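Local coordinates for protein peptidase S15/CocE/NonD (Thaumarchaeota archaeon SCGC AB-539-E09, PDB 4PF1) that probably cleaves amino-terminal residues from peptides, as a serine aminopeptidase of the alpha/beta hydrolase fold and the S15 family, at residues Pro61-Arg66 with Gln89-Thr94; Gly124-Thr129 with Gln270-Asp275; Leu583-Pro588 with Pro593-Ala598. All blocks are in the same frame, centred on the assembly; numbering follows the deposited sequence.

Overall arrangement
Contacts 1 and 3 are buried, whereas contact 2 lies at the surface, and none of the three joins its segments by a direct hydrogen bond. Contact 1 sets the start of a helix against a strand of the large mixed sheet in the S15 family region, and contact 2, about 28 Å away between centres, joins two loop regions of that same part of the chain. Contact 3 lies in the C-terminal non-catalytic region, on the other side of the chain's centre from contact 1, and folds one long loop onto itself. Each of the two buried contacts adds a bridging water to its packing. At contact 2, leucine and proline carbons meet glutamine side chains beside solvent.

Contact 1 (Pro61-Arg66 with Gln89-Thr94); sequences PIVLTR and QMNDTT
Val63 meets Asn91 and Thr94 where the start of helix 92-96 and the residues leading into it lie against the main sheet of the alpha/beta hydrolase fold. Strand 60-67 runs parallel to strand 100-105, and the connection between these neighbours passes through the 89-94 segment, making this part of a beta-alpha-beta crossover. Packing is closest around the valine. Its CG1 lies 3.8 Å from Asn91 ND2 and 3.9 Å from Thr94 OG1, while CG2 is a little farther from Thr94 CG2, at 4.2 Å. Val63 and Thr94 approach tip to tip; CG1 stands between the backbone N and the carbonyl carbon (chi1 60°), and this rotation directs it at both partners. Ile101 and Ile158 of the adjoining strands also touch Val63 and Asn91.

Toward Thr65 the side-chain contact is thinner, and a water bridges the segments. Met90, with its chain bent at the last torsion, brings CE to within 4.0 Å of Thr65 OG1. Beside this approach the water accepts from Asn91 ND2 at 2.8 Å and donates to Thr65 OG1 at 2.7 Å, with a weak third bond to Val63 O. It thus supplies the polar link that the two segments do not make directly. Thr65 OG1 also bonds Ile158 O, and Asn91 OD1 bonds Tyr103 OH, so the neighbouring strands fix the groups that hold the water. Within the helical segment Thr94 OG1 donates to Asn91 O at 2.9 Å, approaching from 36° above the carbonyl plane.

Contact 2 (Gly124-Thr129 with Gln270-Asp275); sequences GPLNTT and QQQAMD
Leu126 extends CD1 into the angle between two consecutive glutamines, lying 3.8 Å from Gln271 CB and equally far from Gln272 CG. Beside it, the extended Gln271 side chain crosses Pro125 at a slant and brings OE1 to the CB-CG side of its ring, 3.4 Å from Pro125 CG. Thus the leucine meets the aliphatic parts of both glutamines, and the proline meets the amide oxygen of one.

Pro125 and Leu126 occupy the central positions of a type I beta turn, which projects both toward the 270-275 segment. The turn is closed by Asn127 N to Gly124 O at 3.2 Å, with Gly124 N donating back to Asn127 O at 2.9 Å. Next comes an Asx turn, in which Thr129 N donates to Asn127 OD1 at 3.3 Å from above the carbonyl plane; Thr129 OG1 donates to the same oxygen at 2.7 Å, in that plane and on a lone pair. Asn127 ND2 bonds Pro121 O and Thr131 O. Thr128 reaches Asp14 of the second subunit. On the other side, Gln272 NE2 donates to Phe268 O, and Met274 packs on helix 162-169.

The contact therefore joins the loop preceding helix 133-147 to the helical insertion between strands 178-184 and 287-292. Its carbon-carbon and carbon-oxygen approaches, without a direct hydrogen bond, imply an association that rests on shape and on partial removal of Leu126 from solvent.

Contact 3 (Leu583-Pro588 with Pro593-Ala598); sequences LYDRNP and PNIMFA
The CG2 methyl of Ile595 is set against oxygens, 3.6 Å from Asp585 OD2 and the same distance from Arg586 O. This occurs inside the long loop joining strands 571-577 and 606-625 of the C-terminal non-catalytic domain, whose family clan is that of the galactose-binding-like beta sandwiches. The other branch of Ile595 has a partly apolar setting: CG1 lies 3.8 Å from Pro588 CD. Its first torsion (chi1 -65°) puts CG1 beside the backbone N and CG2 anti to it, which sends CG2 to the two oxygens and the CG1-CD1 branch to Pro588 and Asn587 ND2. Shortening Ile595 to an alanine removes CG1, CG2 and CD1, and would probably leave a gap beside Pro588 CD and Asn587 ND2, with Ala598 CB as the proline ring's remaining apolar contact across the two segments. That methyl packs on Pro588 CG at 3.7 Å.

A water joins the two segments where their side chains do not bond directly, donating to Asp585 OD2 at 2.6 Å and to Ile595 O at 2.7 Å. Asp585 OD1 forms a salt bridge with Arg534, so that both carboxylate oxygens are engaged. Asn587 is fixed through ND2 by Asp500 and Asp502 and through OD1 by Gln589 N. Beyond them, Met596 packs on Phe202 and Trp256, and Arg586 reaches Gly239 O, tying the loop to the S15 family region. The 593-598 segment is itself shaped by an Asx turn, in which Met596 N donates to Asn594 OD1 at 3.3 Å from 48° above the amide carbonyl plane.

Contact 1 (Pro61-Arg66 with Gln89-Thr94)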
loop_
_atom_site.group_PDB
_atom_site.type_symbol
_atom_site.label_atom_id
_atom_site.label_comp_id
_atom_site.label_asym_id
_atom_site.label_seq_id
_atom_site.Cartn_x
_atom_site.Cartn_y
_atom_site.Cartn_z
ATOM N N PRO A 61 33.092 -10.206 -26.320
ATOM C CA PRO A 61 33.216 -11.447 -25.530
ATOM C C PRO A 61 31.876 -12.134 -25.241
ATOM O O PRO A 61 30.807 -11.580 -25.524
ATOM C CB PRO A 61 33.884 -10.978 -24.241
ATOM C CG PRO A 61 33.492 -9.564 -24.104
ATOM C CD PRO A 61 33.378 -9.010 -25.496
ATOM N N ILE A 62 31.946 -13.350 -24.660
ATOM C CA ILE A 62 30.779 -14.148 -24.279
ATOM C C ILE A 62 30.679 -14.222 -22.749
ATOM O O ILE A 62 31.688 -14.420 -22.070
ATOM C CB ILE A 62 30.850 -15.572 -24.918
ATOM C CG1 ILE A 62 30.713 -15.510 -26.461
ATOM C CG2 ILE A 62 29.812 -16.544 -24.298
ATOM C CD1 ILE A 62 31.269 -16.749 -27.200
ATOM N N VAL A 63 29.460 -14.084 -22.215
ATOM C CA VAL A 63 29.208 -14.235 -20.785
ATOM C C VAL A 63 28.233 -15.436 -20.620
ATOM O O VAL A 63 27.094 -15.385 -21.088
ATOM C CB VAL A 63 28.756 -12.911 -20.092
ATOM C CG1 VAL A 63 27.468 -12.350 -20.689
ATOM C CG2 VAL A 63 28.645 -13.079 -18.583
ATOM N N LEU A 64 28.752 -16.555 -20.080
ATOM C CA LEU A 64 28.039 -17.830 -19.971
ATOM C C LEU A 64 27.471 -18.090 -18.572
ATOM O O LEU A 64 28.158 -17.903 -17.570
ATOM C CB LEU A 64 28.993 -18.991 -20.378
ATOM C CG LEU A 64 28.504 -20.448 -20.169
ATOM C CD1 LEU A 64 27.335 -20.790 -21.086
ATOM C CD2 LEU A 64 29.632 -21.434 -20.377
ATOM N N THR A 65 26.224 -18.585 -18.526
ATOM C CA THR A 65 25.553 -18.990 -17.295
ATOM C C THR A 65 24.901 -20.356 -17.539
ATOM O O THR A 65 24.166 -20.524 -18.509
ATOM C CB THR A 65 24.560 -17.917 -16.823
ATOM O OG1 THR A 65 25.232 -16.654 -16.751
ATOM C CG2 THR A 65 23.947 -18.252 -15.462
ATOM N N ARG A 66 25.218 -21.336 -16.685
ATOM C CA ARG A 66 24.704 -22.703 -16.799
ATOM C C ARG A 66 23.702 -22.928 -15.669
ATOM O O ARG A 66 24.057 -22.798 -14.495
ATOM C CB ARG A 66 25.867 -23.712 -16.788
ATOM C CG ARG A 66 26.948 -23.366 -17.836
ATOM C CD ARG A 66 27.992 -24.447 -18.034
ATOM N NE ARG A 66 27.406 -25.670 -18.578
ATOM C CZ ARG A 66 27.210 -26.779 -17.875
ATOM N NH1 ARG A 66 26.638 -27.832 -18.433
ATOM N NH2 ARG A 66 27.583 -26.840 -16.602
ATOM N N GLN A 89 18.586 -9.303 -14.380
ATOM C CA GLN A 89 19.206 -8.045 -13.931
ATOM C C GLN A 89 20.721 -8.194 -13.721
ATOM O O GLN A 89 21.452 -7.225 -13.891
ATOM C CB GLN A 89 18.534 -7.529 -12.647
ATOM C CG GLN A 89 17.155 -6.924 -12.890
ATOM C CD GLN A 89 16.262 -7.026 -11.680
ATOM O OE1 GLN A 89 15.789 -8.110 -11.312
ATOM N NE2 GLN A 89 15.983 -5.892 -11.053
ATOM N N MET A 90 21.187 -9.416 -13.408
ATOM C CA MET A 90 22.605 -9.741 -13.236
ATOM C C MET A 90 23.419 -9.372 -14.487
ATOM O O MET A 90 24.552 -8.910 -14.361
ATOM C CB MET A 90 22.761 -11.241 -12.925
ATOM C CG MET A 90 24.207 -11.687 -12.717
ATOM S SD MET A 90 24.371 -13.470 -12.447
ATOM C CE MET A 90 23.867 -14.095 -14.038
ATOM N N ASN A 91 22.822 -9.546 -15.681
ATOM C CA ASN A 91 23.473 -9.282 -16.967
ATOM C C ASN A 91 23.254 -7.841 -17.490
ATOM O O ASN A 91 23.531 -7.590 -18.665
ATOM C CB ASN A 91 22.986 -10.286 -18.019
ATOM C CG ASN A 91 23.426 -11.697 -17.762
ATOM O OD1 ASN A 91 22.719 -12.482 -17.127
ATOM N ND2 ASN A 91 24.596 -12.059 -18.272
ATOM N N ASP A 92 22.793 -6.894 -16.632
ATOM C CA ASP A 92 22.530 -5.514 -17.077
ATOM C C ASP A 92 23.786 -4.830 -17.647
ATOM O O ASP A 92 23.723 -4.275 -18.746
ATOM C CB ASP A 92 21.886 -4.645 -15.966
ATOM C CG ASP A 92 22.577 -4.609 -14.601
ATOM O OD1 ASP A 92 23.684 -5.184 -14.470
ATOM O OD2 ASP A 92 21.978 -4.063 -13.652
ATOM N N THR A 93 24.929 -4.922 -16.942
ATOM C CA THR A 93 26.170 -4.287 -17.397
ATOM C C THR A 93 26.754 -4.997 -18.637
ATOM O O THR A 93 27.295 -4.317 -19.510
ATOM C CB THR A 93 27.194 -4.186 -16.261
ATOM O OG1 THR A 93 27.629 -5.491 -15.884
ATOM C CG2 THR A 93 26.655 -3.446 -15.057
ATOM N N THR A 94 26.619 -6.345 -18.733
ATOM C CA THR A 94 27.137 -7.110 -19.886
ATOM C C THR A 94 26.292 -6.849 -21.136
ATOM O O THR A 94 26.833 -6.833 -22.242
ATOM C CB THR A 94 27.219 -8.615 -19.586
ATOM O OG1 THR A 94 25.924 -9.110 -19.254
ATOM C CG2 THR A 94 28.221 -8.945 -18.490
HETATM O O HOH W 1 25.463 -14.748 -18.645
#

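Contact 2 (Gly124-Thr129 with Gln270-Asp275)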
loop_
_atom_site.group_PDB
_atom_site.type_symbol
_atom_site.label_atom_id
_atom_site.label_comp_id
_atom_site.label_asym_id
_atom_site.label_seq_id
_atom_site.Cartn_x
_atom_site.Cartn_y
_atom_site.Cartn_z
ATOM N N GLY A 124 34.532 -39.381 -10.434
ATOM C CA GLY A 124 35.250 -40.047 -9.357
ATOM C C GLY A 124 34.374 -40.989 -8.554
ATOM O O GLY A 124 33.503 -41.654 -9.124
ATOM N N PRO A 125 34.560 -41.056 -7.206
ATOM C CA PRO A 125 33.755 -41.998 -6.396
ATOM C C PRO A 125 32.257 -41.663 -6.341
ATOM O O PRO A 125 31.450 -42.557 -6.081
ATOM C CB PRO A 125 34.390 -41.904 -4.999
ATOM C CG PRO A 125 35.729 -41.266 -5.210
ATOM C CD PRO A 125 35.555 -40.349 -6.374
ATOM N N LEU A 126 31.882 -40.398 -6.594
ATOM C CA LEU A 126 30.475 -39.990 -6.554
ATOM C C LEU A 126 29.916 -39.709 -7.968
ATOM O O LEU A 126 28.762 -39.288 -8.098
ATOM C CB LEU A 126 30.293 -38.761 -5.636
ATOM C CG LEU A 126 30.689 -38.946 -4.154
ATOM C CD1 LEU A 126 30.557 -37.649 -3.391
ATOM C CD2 LEU A 126 29.853 -40.033 -3.478
ATOM N N ASN A 127 30.718 -39.983 -9.023
ATOM C CA ASN A 127 30.309 -39.773 -10.414
ATOM C C ASN A 127 31.063 -40.727 -11.358
ATOM O O ASN A 127 32.215 -40.474 -11.715
ATOM C CB ASN A 127 30.509 -38.300 -10.829
ATOM C CG ASN A 127 30.080 -37.965 -12.240
ATOM O OD1 ASN A 127 29.398 -38.738 -12.925
ATOM N ND2 ASN A 127 30.452 -36.781 -12.697
ATOM N N THR A 128 30.388 -41.812 -11.778
ATOM C CA THR A 128 30.952 -42.831 -12.676
ATOM C C THR A 128 30.333 -42.747 -14.091
ATOM O O THR A 128 30.473 -43.686 -14.876
ATOM C CB THR A 128 30.749 -44.240 -12.072
ATOM O OG1 THR A 128 29.360 -44.435 -11.781
ATOM C CG2 THR A 128 31.587 -44.470 -10.818
ATOM N N THR A 129 29.677 -41.612 -14.425
ATOM C CA THR A 129 29.019 -41.433 -15.727
ATOM C C THR A 129 30.030 -41.147 -16.844
ATOM O O THR A 129 29.752 -41.434 -18.009
ATOM C CB THR A 129 27.951 -40.327 -15.661
ATOM O OG1 THR A 129 28.580 -39.054 -15.497
ATOM C CG2 THR A 129 26.918 -40.567 -14.556
ATOM N N GLN A 270 31.617 -34.627 2.544
ATOM C CA GLN A 270 33.018 -34.197 2.632
ATOM C C GLN A 270 33.671 -34.099 1.235
ATOM O O GLN A 270 34.391 -33.135 0.967
ATOM C CB GLN A 270 33.824 -35.147 3.536
ATOM C CG GLN A 270 33.460 -35.036 5.015
ATOM C CD GLN A 270 34.345 -35.883 5.887
ATOM O OE1 GLN A 270 35.517 -35.571 6.104
ATOM N NE2 GLN A 270 33.792 -36.957 6.436
ATOM N N GLN A 271 33.376 -35.070 0.341
ATOM C CA GLN A 271 33.914 -35.118 -1.029
ATOM C C GLN A 271 33.287 -34.061 -1.957
ATOM O O GLN A 271 33.862 -33.764 -3.009
ATOM C CB GLN A 271 33.700 -36.511 -1.642
ATOM C CG GLN A 271 34.688 -37.566 -1.163
ATOM C CD GLN A 271 34.364 -38.928 -1.730
ATOM O OE1 GLN A 271 34.287 -39.127 -2.949
ATOM N NE2 GLN A 271 34.181 -39.902 -0.854
ATOM N N GLN A 272 32.102 -33.528 -1.597
ATOM C CA GLN A 272 31.387 -32.556 -2.431
ATOM C C GLN A 272 31.618 -31.091 -2.019
ATOM O O GLN A 272 31.216 -30.191 -2.765
ATOM C CB GLN A 272 29.887 -32.859 -2.443
ATOM C CG GLN A 272 29.516 -34.010 -3.363
ATOM C CD GLN A 272 28.038 -34.263 -3.349
ATOM O OE1 GLN A 272 27.293 -33.790 -4.214
ATOM N NE2 GLN A 272 27.577 -34.989 -2.349
ATOM N N ALA A 273 32.260 -30.846 -0.851
ATOM C CA ALA A 273 32.543 -29.482 -0.375
ATOM C C ALA A 273 33.423 -28.743 -1.390
ATOM O O ALA A 273 34.553 -29.159 -1.655
ATOM C CB ALA A 273 33.215 -29.525 0.989
ATOM N N MET A 274 32.855 -27.704 -2.023
ATOM C CA MET A 274 33.493 -26.936 -3.094
ATOM C C MET A 274 34.761 -26.213 -2.651
ATOM O O MET A 274 35.682 -26.084 -3.451
ATOM C CB MET A 274 32.501 -25.942 -3.709
ATOM C CG MET A 274 31.359 -26.622 -4.439
ATOM S SD MET A 274 31.952 -27.728 -5.745
ATOM C CE MET A 274 32.124 -26.542 -7.089
ATOM N N ASP A 275 34.816 -25.752 -1.386
ATOM C CA ASP A 275 36.003 -25.088 -0.838
ATOM C C ASP A 275 37.162 -26.090 -0.714
ATOM O O ASP A 275 38.290 -25.771 -1.083
ATOM C CB ASP A 275 35.691 -24.440 0.530
ATOM C CG ASP A 275 35.250 -25.414 1.607
ATOM O OD1 ASP A 275 34.243 -26.126 1.389
ATOM O OD2 ASP A 275 35.908 -25.463 2.663
#

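Contact 3 (Leu583-Pro588 with Pro593-Ala598)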
loop_
_atom_site.group_PDB
_atom_site.type_symbol
_atom_site.label_atom_id
_atom_site.label_comp_id
_atom_site.label_asym_id
_atom_site.label_seq_id
_atom_site.Cartn_x
_atom_site.Cartn_y
_atom_site.Cartn_z
ATOM N N LEU A 583 11.465 -24.056 9.237
ATOM C CA LEU A 583 12.654 -24.053 8.371
ATOM C C LEU A 583 13.561 -25.233 8.725
ATOM O O LEU A 583 13.906 -26.017 7.848
ATOM C CB LEU A 583 13.416 -22.710 8.479
ATOM C CG LEU A 583 14.718 -22.551 7.647
ATOM C CD1 LEU A 583 14.509 -22.925 6.162
ATOM C CD2 LEU A 583 15.256 -21.143 7.754
ATOM N N TYR A 584 13.862 -25.402 10.022
ATOM C CA TYR A 584 14.643 -26.537 10.506
ATOM C C TYR A 584 13.725 -27.541 11.178
ATOM O O TYR A 584 12.805 -27.140 11.894
ATOM C CB TYR A 584 15.736 -26.075 11.483
ATOM C CG TYR A 584 16.798 -25.227 10.825
ATOM C CD1 TYR A 584 16.686 -23.840 10.786
ATOM C CD2 TYR A 584 17.895 -25.812 10.201
ATOM C CE1 TYR A 584 17.647 -23.056 10.153
ATOM C CE2 TYR A 584 18.871 -25.036 9.582
ATOM C CZ TYR A 584 18.734 -23.659 9.545
ATOM O OH TYR A 584 19.688 -22.895 8.926
ATOM N N ASP A 585 13.962 -28.850 10.959
ATOM C CA ASP A 585 13.161 -29.872 11.632
ATOM C C ASP A 585 13.517 -29.885 13.129
ATOM O O ASP A 585 14.610 -29.449 13.504
ATOM C CB ASP A 585 13.334 -31.265 10.984
ATOM C CG ASP A 585 14.724 -31.877 11.048
ATOM O OD1 ASP A 585 15.691 -31.136 11.319
ATOM O OD2 ASP A 585 14.847 -33.085 10.776
ATOM N N ARG A 586 12.575 -30.302 13.980
ATOM C CA ARG A 586 12.789 -30.307 15.428
ATOM C C ARG A 586 13.771 -31.363 15.855
ATOM O O ARG A 586 13.719 -32.499 15.368
ATOM C CB ARG A 586 11.477 -30.559 16.185
ATOM C CG ARG A 586 10.374 -29.561 15.916
ATOM C CD ARG A 586 9.040 -30.086 16.406
ATOM N NE ARG A 586 8.692 -31.381 15.813
ATOM C CZ ARG A 586 8.035 -32.343 16.455
ATOM N NH1 ARG A 586 7.653 -32.172 17.713
ATOM N NH2 ARG A 586 7.760 -33.485 15.844
ATOM N N ASN A 587 14.618 -31.021 16.825
ATOM C CA ASN A 587 15.467 -32.006 17.459
ATOM C C ASN A 587 14.585 -32.737 18.481
ATOM O O ASN A 587 13.881 -32.071 19.250
ATOM C CB ASN A 587 16.685 -31.354 18.119
ATOM C CG ASN A 587 17.743 -32.347 18.535
ATOM O OD1 ASN A 587 17.523 -33.213 19.390
ATOM N ND2 ASN A 587 18.918 -32.242 17.938
ATOM N N PRO A 588 14.537 -34.092 18.467
ATOM C CA PRO A 588 13.661 -34.806 19.423
ATOM C C PRO A 588 14.031 -34.558 20.887
ATOM O O PRO A 588 13.177 -34.683 21.764
ATOM C CB PRO A 588 13.847 -36.282 19.046
ATOM C CG PRO A 588 14.429 -36.265 17.667
ATOM C CD PRO A 588 15.266 -35.036 17.597
ATOM N N PRO A 593 18.868 -42.739 16.014
ATOM C CA PRO A 593 19.895 -42.937 14.971
ATOM C C PRO A 593 19.769 -41.937 13.811
ATOM O O PRO A 593 20.786 -41.454 13.306
ATOM C CB PRO A 593 19.652 -44.379 14.500
ATOM C CG PRO A 593 18.891 -45.025 15.606
ATOM C CD PRO A 593 18.028 -43.945 16.168
ATOM N N ASN A 594 18.523 -41.600 13.419
ATOM C CA ASN A 594 18.250 -40.674 12.324
ATOM C C ASN A 594 17.036 -39.792 12.661
ATOM O O ASN A 594 15.927 -40.304 12.818
ATOM C CB ASN A 594 18.016 -41.458 11.016
ATOM C CG ASN A 594 18.229 -40.658 9.751
ATOM O OD1 ASN A 594 18.205 -39.425 9.745
ATOM N ND2 ASN A 594 18.438 -41.349 8.645
ATOM N N ILE A 595 17.250 -38.462 12.759
ATOM C CA ILE A 595 16.186 -37.507 13.107
ATOM C C ILE A 595 15.145 -37.398 11.958
ATOM O O ILE A 595 13.983 -37.068 12.227
ATOM C CB ILE A 595 16.779 -36.131 13.545
ATOM C CG1 ILE A 595 17.589 -36.296 14.862
ATOM C CG2 ILE A 595 15.686 -35.044 13.701
ATOM C CD1 ILE A 595 18.462 -35.114 15.256
ATOM N N MET A 596 15.531 -37.784 10.713
ATOM C CA MET A 596 14.615 -37.806 9.555
ATOM C C MET A 596 13.374 -38.666 9.832
ATOM O O MET A 596 12.276 -38.313 9.403
ATOM C CB MET A 596 15.321 -38.344 8.287
ATOM C CG MET A 596 16.477 -37.488 7.798
ATOM S SD MET A 596 16.005 -35.841 7.217
ATOM C CE MET A 596 17.512 -35.376 6.377
ATOM N N PHE A 597 13.561 -39.795 10.551
ATOM C CA PHE A 597 12.507 -40.763 10.848
ATOM C C PHE A 597 12.313 -40.959 12.370
ATOM O O PHE A 597 11.874 -42.032 12.800
ATOM C CB PHE A 597 12.831 -42.118 10.172
ATOM C CG PHE A 597 13.301 -42.004 8.737
ATOM C CD1 PHE A 597 12.395 -41.769 7.707
ATOM C CD2 PHE A 597 14.647 -42.132 8.417
ATOM C CE1 PHE A 597 12.831 -41.655 6.385
ATOM C CE2 PHE A 597 15.081 -42.021 7.093
ATOM C CZ PHE A 597 14.170 -41.783 6.086
ATOM N N ALA A 598 12.596 -39.907 13.177
ATOM C CA ALA A 598 12.445 -39.967 14.637
ATOM C C ALA A 598 10.980 -40.275 15.037
ATOM O O ALA A 598 10.061 -39.617 14.541
ATOM C CB ALA A 598 12.902 -38.662 15.264
HETATM O O HOH W 2 12.874 -34.786 11.173
#